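Local structure of FdxN element excision controlling factor XisI (Anabaena variabilis ATCC 29413, 2NVM) at residues T90-V95 and I108-H113; G44-I49 and L57-G62. The protein probably helps control the site-specific excision of the fdxN element, a rearrangement of nitrogen-fixation genes in cyanobacteria, as part of a complex with XisF and XisH. All coordinates share one frame; numbering follows the deposited sequence. Where two conformers were deposited one is given.

Contact 1 (T90-V95 and I108-H113); sequences TNLAIV and IILGFH
L92 reaches from the turn just ahead of helix 93-100 toward L110 on strand 108-110, tip to tip, within the beta-alpha-beta unit formed by strand 82-87, helix 93-100 and strand 108-110. The two CD2 methyls, L92's and L110's, stand 3.9 Å apart. The same L92 CD2 also meets F112, lying in the plane of the ring and at its edge, 3.9 Å from F112 CZ; this one methyl is shared between L110 CD2 and the F112 edge. F112 gets its ring there by placing CG between the backbone N and the carbonyl carbon (chi1 71°), which turns the ring edge toward L92. Three residues on, in the first turn of the helix, V95 packs more loosely: its CG1 is 4.3 Å from I108 CD1, and its CG2 also faces L110.

Behind this apolar layer, two turns set the backbones. A type I' turn from T90 to A93 presents L92 just ahead of the helix, and D88 accepts a hydrogen bond from L92 N and is bonded to T90 OG1. On the strand side, a type I turn from L110 to H113 brings F112 to the same methyl of L92 that L110 meets. I85 of strand 82-87 and F123 touch both V95 and L110, continuing the apolar packing to the first strand of the unit, while the G111 carbonyl is hydrogen-bonded by W63 NE1 of the second subunit. At the helix start T90 OG1 accepts the N-H of I94 at 3.3 Å, with an N-H...O angle of 160°.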
ATOM      1  N   THR B  90       3.697   2.062 -15.728  1.00 51.38           N
ATOM      2  CA  THR B  90       3.205   2.593 -17.016  1.00 52.60           C
ATOM      3  C   THR B  90       4.229   3.289 -17.913  1.00 52.83           C
ATOM      4  O   THR B  90       3.838   3.746 -18.998  1.00 54.15           O
ATOM      5  CB  THR B  90       2.058   3.622 -16.732  1.00 51.87           C
ATOM      6  OG1 THR B  90       2.597   4.813 -16.130  1.00 51.33           O
ATOM      7  CG2 THR B  90       0.997   3.018 -15.818  1.00 49.73           C
ATOM      8  N   ASN B  91       5.506   3.338 -17.479  1.00 53.54           N
ATOM      9  CA  ASN B  91       6.604   4.016 -18.196  0.50 53.61           C
ATOM     10  C   ASN B  91       6.251   5.520 -18.369  1.00 54.51           C
ATOM     11  O   ASN B  91       6.422   6.114 -19.444  1.00 52.51           O
ATOM     12  CB  ASN B  91       6.930   3.296 -19.529  0.50 53.21           C
ATOM     13  CG  ASN B  91       8.321   3.652 -20.101  0.50 53.13           C
ATOM     14  OD1 ASN B  91       9.280   3.895 -19.363  0.50 50.70           O
ATOM     15  ND2 ASN B  91       8.433   3.631 -21.428  0.50 50.82           N
ATOM     16  N   LEU B  92       5.742   6.103 -17.270  1.00 55.03           N
ATOM     17  CA  LEU B  92       5.304   7.500 -17.159  1.00 54.98           C
ATOM     18  C   LEU B  92       4.032   7.892 -17.931  1.00 54.40           C
ATOM     19  O   LEU B  92       3.740   9.076 -18.038  1.00 54.50           O
ATOM     20  CB  LEU B  92       6.485   8.496 -17.372  1.00 56.78           C
ATOM     21  CG  LEU B  92       7.632   8.391 -16.351  1.00 56.08           C
ATOM     22  CD1 LEU B  92       8.713   9.389 -16.727  1.00 60.03           C
ATOM     23  CD2 LEU B  92       7.164   8.614 -14.896  1.00 58.30           C
ATOM     24  N   ALA B  93       3.238   6.913 -18.398  1.00 54.43           N
ATOM     25  CA  ALA B  93       1.938   7.194 -19.062  1.00 54.05           C
ATOM     26  C   ALA B  93       0.981   7.930 -18.100  1.00 53.64           C
ATOM     27  O   ALA B  93       0.212   8.771 -18.546  1.00 53.51           O
ATOM     28  CB  ALA B  93       1.280   5.919 -19.600  1.00 52.67           C
ATOM     29  N   ILE B  94       1.069   7.630 -16.794  1.00 53.73           N
ATOM     30  CA  ILE B  94       0.258   8.299 -15.755  1.00 53.21           C
ATOM     31  C   ILE B  94       0.583   9.800 -15.587  1.00 52.09           C
ATOM     32  O   ILE B  94      -0.277  10.543 -15.141  1.00 51.43           O
ATOM     33  CB  ILE B  94       0.312   7.584 -14.349  1.00 54.29           C
ATOM     34  CG1 ILE B  94       1.692   7.657 -13.679  1.00 54.87           C
ATOM     35  CG2 ILE B  94      -0.159   6.112 -14.450  1.00 54.46           C
ATOM     36  CD1 ILE B  94       1.663   7.030 -12.274  1.00 52.46           C
ATOM     37  N   VAL B  95       1.822  10.215 -15.891  1.00 51.02           N
ATOM     38  CA  VAL B  95       2.227  11.636 -15.828  1.00 51.41           C
ATOM     39  C   VAL B  95       1.455  12.466 -16.860  1.00 51.39           C
ATOM     40  O   VAL B  95       1.017  13.566 -16.536  1.00 51.59           O
ATOM     41  CB  VAL B  95       3.763  11.840 -15.968  1.00 50.75           C
ATOM     42  CG1 VAL B  95       4.125  13.295 -16.267  1.00 49.85           C
ATOM     43  CG2 VAL B  95       4.465  11.344 -14.715  1.00 50.33           C
ATOM     44  N   ILE B 108       4.509  17.392  -9.249  1.00 49.46           N
ATOM     45  CA  ILE B 108       4.724  15.960  -9.505  1.00 48.89           C
ATOM     46  C   ILE B 108       6.196  15.650  -9.141  1.00 48.63           C
ATOM     47  O   ILE B 108       7.082  16.290  -9.665  1.00 48.13           O
ATOM     48  CB  ILE B 108       4.469  15.581 -10.999  1.00 47.59           C
ATOM     49  CG1 ILE B 108       3.028  15.928 -11.417  1.00 45.90           C
ATOM     50  CG2 ILE B 108       4.742  14.087 -11.241  1.00 46.64           C
ATOM     51  CD1 ILE B 108       2.676  15.576 -12.862  1.00 47.85           C
ATOM     52  N   ILE B 109       6.430  14.689  -8.248  1.00 49.36           N
ATOM     53  CA  ILE B 109       7.780  14.255  -7.834  1.00 49.41           C
ATOM     54  C   ILE B 109       7.933  12.770  -8.157  1.00 48.38           C
ATOM     55  O   ILE B 109       7.078  11.958  -7.770  1.00 48.53           O
ATOM     56  CB  ILE B 109       8.035  14.461  -6.318  1.00 48.04           C
ATOM     57  CG1 ILE B 109       7.852  15.937  -5.950  1.00 52.78           C
ATOM     58  CG2 ILE B 109       9.446  13.984  -5.932  1.00 48.91           C
ATOM     59  CD1 ILE B 109       8.086  16.251  -4.525  1.00 53.48           C
ATOM     60  N   LEU B 110       9.015  12.426  -8.855  1.00 47.18           N
ATOM     61  CA  LEU B 110       9.334  11.040  -9.160  1.00 47.31           C
ATOM     62  C   LEU B 110      10.174  10.529  -8.009  1.00 46.57           C
ATOM     63  O   LEU B 110      11.401  10.618  -8.019  1.00 46.02           O
ATOM     64  CB  LEU B 110      10.021  10.878 -10.518  1.00 47.13           C
ATOM     65  CG  LEU B 110       9.220  11.417 -11.704  1.00 49.83           C
ATOM     66  CD1 LEU B 110      10.011  11.134 -12.982  1.00 40.77           C
ATOM     67  CD2 LEU B 110       7.774  10.841 -11.797  1.00 45.51           C
ATOM     68  N   GLY B 111       9.470  10.034  -6.983  1.00 47.29           N
ATOM     69  CA  GLY B 111      10.047   9.430  -5.791  1.00 44.73           C
ATOM     70  C   GLY B 111      10.912   8.230  -6.112  1.00 45.39           C
ATOM     71  O   GLY B 111      11.894   8.003  -5.433  1.00 42.82           O
ATOM     72  N   PHE B 112      10.552   7.467  -7.154  1.00 46.77           N
ATOM     73  CA  PHE B 112      11.387   6.343  -7.632  1.00 44.88           C
ATOM     74  C   PHE B 112      12.721   6.786  -8.292  1.00 43.09           C
ATOM     75  O   PHE B 112      13.558   5.932  -8.550  1.00 43.03           O
ATOM     76  CB  PHE B 112      10.609   5.356  -8.516  1.00 46.57           C
ATOM     77  CG  PHE B 112      10.239   5.877  -9.861  1.00 44.91           C
ATOM     78  CD1 PHE B 112      11.082   5.669 -10.963  1.00 46.20           C
ATOM     79  CD2 PHE B 112       9.018   6.514 -10.063  1.00 53.72           C
ATOM     80  CE1 PHE B 112      10.724   6.135 -12.240  1.00 55.75           C
ATOM     81  CE2 PHE B 112       8.645   6.973 -11.330  1.00 50.37           C
ATOM     82  CZ  PHE B 112       9.504   6.789 -12.424  1.00 52.42           C
ATOM     83  N   HIS B 113      12.879   8.068  -8.664  1.00 43.22           N
ATOM     84  CA  HIS B 113      14.187   8.586  -9.122  1.00 41.71           C
ATOM     85  C   HIS B 113      14.946   8.998  -7.854  1.00 40.23           C
ATOM     86  O   HIS B 113      14.345   9.452  -6.917  1.00 40.65           O
ATOM     87  CB  HIS B 113      14.089   9.789 -10.059  1.00 43.41           C
ATOM     88  CG  HIS B 113      13.613   9.463 -11.438  1.00 47.12           C
ATOM     89  ND1 HIS B 113      13.778   8.221 -12.012  1.00 54.69           N
ATOM     90  CD2 HIS B 113      13.156  10.270 -12.422  1.00 51.99           C
ATOM     91  CE1 HIS B 113      13.336   8.252 -13.255  1.00 54.18           C
ATOM     92  NE2 HIS B 113      12.963   9.486 -13.532  1.00 53.85           N
TER

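Contact 2 (G44-I49 and L57-G62); sequences GDRLII and LWLCCG
R46 and C61 lie on one face of the antiparallel hairpin made by strands 44-50 and 55-61, with L57 further along that face. The R46 chain bends at chi2 (86°), which carries its guanidinium along the hairpin to the G44-C61 pair, beside C61, and C61 CB sits over one face of the group, offset toward the rim, 3.5 Å from R46 NH1. On the way, R46 CD passes L59 CD1 at 3.7 Å. The polar end has its main partner on the second subunit, where Y75 OH is hydrogen-bonded to R46 NH1. L57 lies side by side with I48, both pointing the same way, and L57 CD2 is 4.1 Å from I48 CD1.

The backbones are joined by paired bonds at G44-C61, R46-L59 and I48-L57. R46 N to L59 O, at 2.8 Å, runs nearly straight off the carbonyl, whereas G44 N meets C61 O from well above the carbonyl plane (49° out of it), near the place where the chain turns a corner at G62.

D45, L47 and W58 occupy the other face. There W58 NE1 gives a weak bond to D45 OD2 at 3.3 Å; the carboxylate comes in at the indole edge, its plane turned 65° from the ring. D45 OD1 meanwhile lies 3.2 Å from C60 CB, and L47 CD1 packs 3.9 Å from W58 CB.

This second face is covered by helix 4-23, whose Y20 touches L47 and meets W58 edge-to-face. Strand 67-79 is hydrogen-bonded to the other edge of strand 55-61, the one turned from strand 44-50, while the face carrying R46, I48, L57 and L59 forms part of the interface with the second subunit.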
ATOM      1  N   GLY B  44      -2.946 -12.388  -7.178  1.00 58.07           N
ATOM      2  CA  GLY B  44      -4.025 -11.487  -7.536  1.00 57.08           C
ATOM      3  C   GLY B  44      -3.686 -10.064  -7.144  1.00 55.86           C
ATOM      4  O   GLY B  44      -2.960  -9.836  -6.176  1.00 57.41           O
ATOM      5  N   ASP B  45      -4.239  -9.129  -7.902  1.00 52.03           N
ATOM      6  CA  ASP B  45      -4.070  -7.710  -7.709  1.00 49.29           C
ATOM      7  C   ASP B  45      -5.031  -7.201  -6.637  1.00 46.44           C
ATOM      8  O   ASP B  45      -6.125  -7.722  -6.514  1.00 45.64           O
ATOM      9  CB  ASP B  45      -4.304  -6.966  -9.043  1.00 52.25           C
ATOM     10  CG  ASP B  45      -3.207  -7.262 -10.100  1.00 57.87           C
ATOM     11  OD1 ASP B  45      -2.301  -8.102  -9.891  1.00 69.47           O
ATOM     12  OD2 ASP B  45      -3.244  -6.634 -11.162  1.00 67.63           O
ATOM     13  N   ARG B  46      -4.560  -6.243  -5.833  1.00 44.83           N
ATOM     14  CA  ARG B  46      -5.343  -5.594  -4.766  0.50 45.10           C
ATOM     15  C   ARG B  46      -5.088  -4.084  -4.838  1.00 43.71           C
ATOM     16  O   ARG B  46      -3.950  -3.654  -5.066  1.00 42.23           O
ATOM     17  CB  ARG B  46      -4.977  -6.070  -3.342  0.50 45.59           C
ATOM     18  CG  ARG B  46      -5.213  -7.555  -2.982  0.50 45.04           C
ATOM     19  CD  ARG B  46      -4.045  -8.441  -3.366  0.50 47.09           C
ATOM     20  NE  ARG B  46      -4.260  -9.866  -3.047  0.50 48.89           N
ATOM     21  CZ  ARG B  46      -3.941 -10.498  -1.905  0.50 45.16           C
ATOM     22  NH1 ARG B  46      -3.380  -9.865  -0.882  0.50 49.41           N
ATOM     23  NH2 ARG B  46      -4.197 -11.801  -1.780  0.50 47.94           N
ATOM     24  N   LEU B  47      -6.142  -3.297  -4.619  1.00 43.71           N
ATOM     25  CA  LEU B  47      -6.106  -1.830  -4.641  1.00 45.18           C
ATOM     26  C   LEU B  47      -6.292  -1.373  -3.194  1.00 44.39           C
ATOM     27  O   LEU B  47      -7.170  -1.900  -2.504  1.00 42.25           O
ATOM     28  CB  LEU B  47      -7.227  -1.310  -5.552  1.00 45.83           C
ATOM     29  CG  LEU B  47      -7.158   0.123  -6.072  1.00 48.75           C
ATOM     30  CD1 LEU B  47      -5.858   0.354  -6.835  1.00 55.83           C
ATOM     31  CD2 LEU B  47      -8.388   0.412  -6.977  1.00 46.28           C
ATOM     32  N   ILE B  48      -5.451  -0.434  -2.732  1.00 43.45           N
ATOM     33  CA  ILE B  48      -5.492   0.059  -1.341  1.00 46.10           C
ATOM     34  C   ILE B  48      -5.470   1.586  -1.404  1.00 48.01           C
ATOM     35  O   ILE B  48      -4.409   2.210  -1.602  1.00 49.76           O
ATOM     36  CB  ILE B  48      -4.327  -0.519  -0.453  1.00 45.95           C
ATOM     37  CG1 ILE B  48      -4.056  -2.005  -0.766  1.00 43.46           C
ATOM     38  CG2 ILE B  48      -4.609  -0.268   1.060  1.00 43.87           C
ATOM     39  CD1 ILE B  48      -3.004  -2.652   0.091  1.00 49.16           C
ATOM     40  N   ILE B  49      -6.653   2.175  -1.272  1.00 46.13           N
ATOM     41  CA  ILE B  49      -6.861   3.621  -1.324  1.00 48.30           C
ATOM     42  C   ILE B  49      -7.154   4.135   0.090  1.00 46.82           C
ATOM     43  O   ILE B  49      -8.069   3.661   0.726  1.00 45.34           O
ATOM     44  CB  ILE B  49      -8.073   3.981  -2.250  1.00 46.89           C
ATOM     45  CG1 ILE B  49      -7.950   3.327  -3.648  1.00 49.99           C
ATOM     46  CG2 ILE B  49      -8.269   5.498  -2.340  1.00 46.12           C
ATOM     47  CD1 ILE B  49      -6.725   3.664  -4.409  1.00 45.97           C
ATOM     48  N   LEU B  57      -2.285   2.814  -3.391  1.00 46.36           N
ATOM     49  CA  LEU B  57      -1.414   1.725  -3.804  1.00 45.06           C
ATOM     50  C   LEU B  57      -2.119   0.555  -4.479  1.00 44.17           C
ATOM     51  O   LEU B  57      -3.217   0.188  -4.115  1.00 44.13           O
ATOM     52  CB  LEU B  57      -0.623   1.278  -2.576  1.00 48.24           C
ATOM     53  CG  LEU B  57       0.457   0.194  -2.763  1.00 50.45           C
ATOM     54  CD1 LEU B  57       1.756   0.563  -2.051  1.00 57.51           C
ATOM     55  CD2 LEU B  57      -0.074  -1.192  -2.380  1.00 57.16           C
ATOM     56  N   TRP B  58      -1.437   0.000  -5.470  1.00 44.22           N
ATOM     57  CA  TRP B  58      -1.841  -1.139  -6.241  1.00 44.35           C
ATOM     58  C   TRP B  58      -0.682  -2.123  -6.157  1.00 46.73           C
ATOM     59  O   TRP B  58       0.453  -1.795  -6.547  1.00 46.12           O
ATOM     60  CB  TRP B  58      -2.169  -0.696  -7.688  1.00 46.86           C
ATOM     61  CG  TRP B  58      -2.299  -1.771  -8.718  1.00 44.64           C
ATOM     62  CD1 TRP B  58      -2.654  -3.074  -8.509  1.00 49.47           C
ATOM     63  CD2 TRP B  58      -2.230  -1.603 -10.144  1.00 48.90           C
ATOM     64  NE1 TRP B  58      -2.727  -3.739  -9.699  1.00 50.16           N
ATOM     65  CE2 TRP B  58      -2.475  -2.876 -10.725  1.00 47.22           C
ATOM     66  CE3 TRP B  58      -1.950  -0.512 -10.990  1.00 44.36           C
ATOM     67  CZ2 TRP B  58      -2.452  -3.100 -12.118  1.00 50.29           C
ATOM     68  CZ3 TRP B  58      -1.927  -0.728 -12.400  1.00 51.14           C
ATOM     69  CH2 TRP B  58      -2.173  -2.022 -12.943  1.00 47.86           C
ATOM     70  N   LEU B  59      -0.982  -3.313  -5.630  1.00 48.17           N
ATOM     71  CA  LEU B  59      -0.025  -4.402  -5.524  1.00 49.07           C
ATOM     72  C   LEU B  59      -0.632  -5.707  -5.979  1.00 50.24           C
ATOM     73  O   LEU B  59      -1.841  -5.793  -6.157  1.00 52.73           O
ATOM     74  CB  LEU B  59       0.480  -4.524  -4.078  1.00 50.01           C
ATOM     75  CG  LEU B  59      -0.450  -4.807  -2.885  1.00 46.07           C
ATOM     76  CD1 LEU B  59      -1.144  -6.138  -2.932  1.00 52.39           C
ATOM     77  CD2 LEU B  59       0.402  -4.759  -1.614  1.00 50.13           C
ATOM     78  N   CYS B  60       0.225  -6.697  -6.190  1.00 51.79           N
ATOM     79  CA  CYS B  60      -0.196  -8.076  -6.459  1.00 55.34           C
ATOM     80  C   CYS B  60       0.406  -8.945  -5.341  1.00 53.93           C
ATOM     81  O   CYS B  60       1.514  -8.690  -4.862  1.00 54.36           O
ATOM     82  CB  CYS B  60       0.160  -8.561  -7.857  1.00 58.05           C
ATOM     83  SG  CYS B  60       1.840  -8.676  -8.183  1.00 70.04           S
ATOM     84  N   CYS B  61      -0.357  -9.929  -4.903  1.00 54.06           N
ATOM     85  CA  CYS B  61       0.054 -10.807  -3.827  1.00 54.40           C
ATOM     86  C   CYS B  61      -0.561 -12.198  -3.966  1.00 52.39           C
ATOM     87  O   CYS B  61      -1.733 -12.332  -4.341  1.00 53.49           O
ATOM     88  CB  CYS B  61      -0.324 -10.157  -2.490  1.00 52.92           C
ATOM     89  SG  CYS B  61       0.124 -11.041  -1.008  1.00 57.70           S
ATOM     90  N   GLY B  62       0.256 -13.206  -3.675  1.00 52.27           N
ATOM     91  CA  GLY B  62      -0.129 -14.615  -3.713  1.00 52.80           C
ATOM     92  C   GLY B  62       1.062 -15.543  -3.859  1.00 52.57           C
ATOM     93  O   GLY B  62       2.195 -15.171  -3.509  1.00 53.63           O
TER

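How the contacts relate
Both contacts reach the same mixed sheet and are largely buried, yet they sit on opposite sides of the chain's centre, their own centres about 19 Å apart and their nearest atoms about 6 Å. Contact 2 is strand against strand, held by a ladder of backbone bonds with side chains on both faces; contact 1 joins the T90-A93 turn and the first turn of helix 93-100 to strand 108-110 and the turn at its end, through apolar side chains alone. Helix 4-23 links them, laying Y20 on the 44-49/57-62 hairpin and Y19 beside T90. The second subunit reaches both: at contact 2 it meets polar and apolar groups, and at contact 1 it hydrogen-bonds to G111 in the L110-H113 turn.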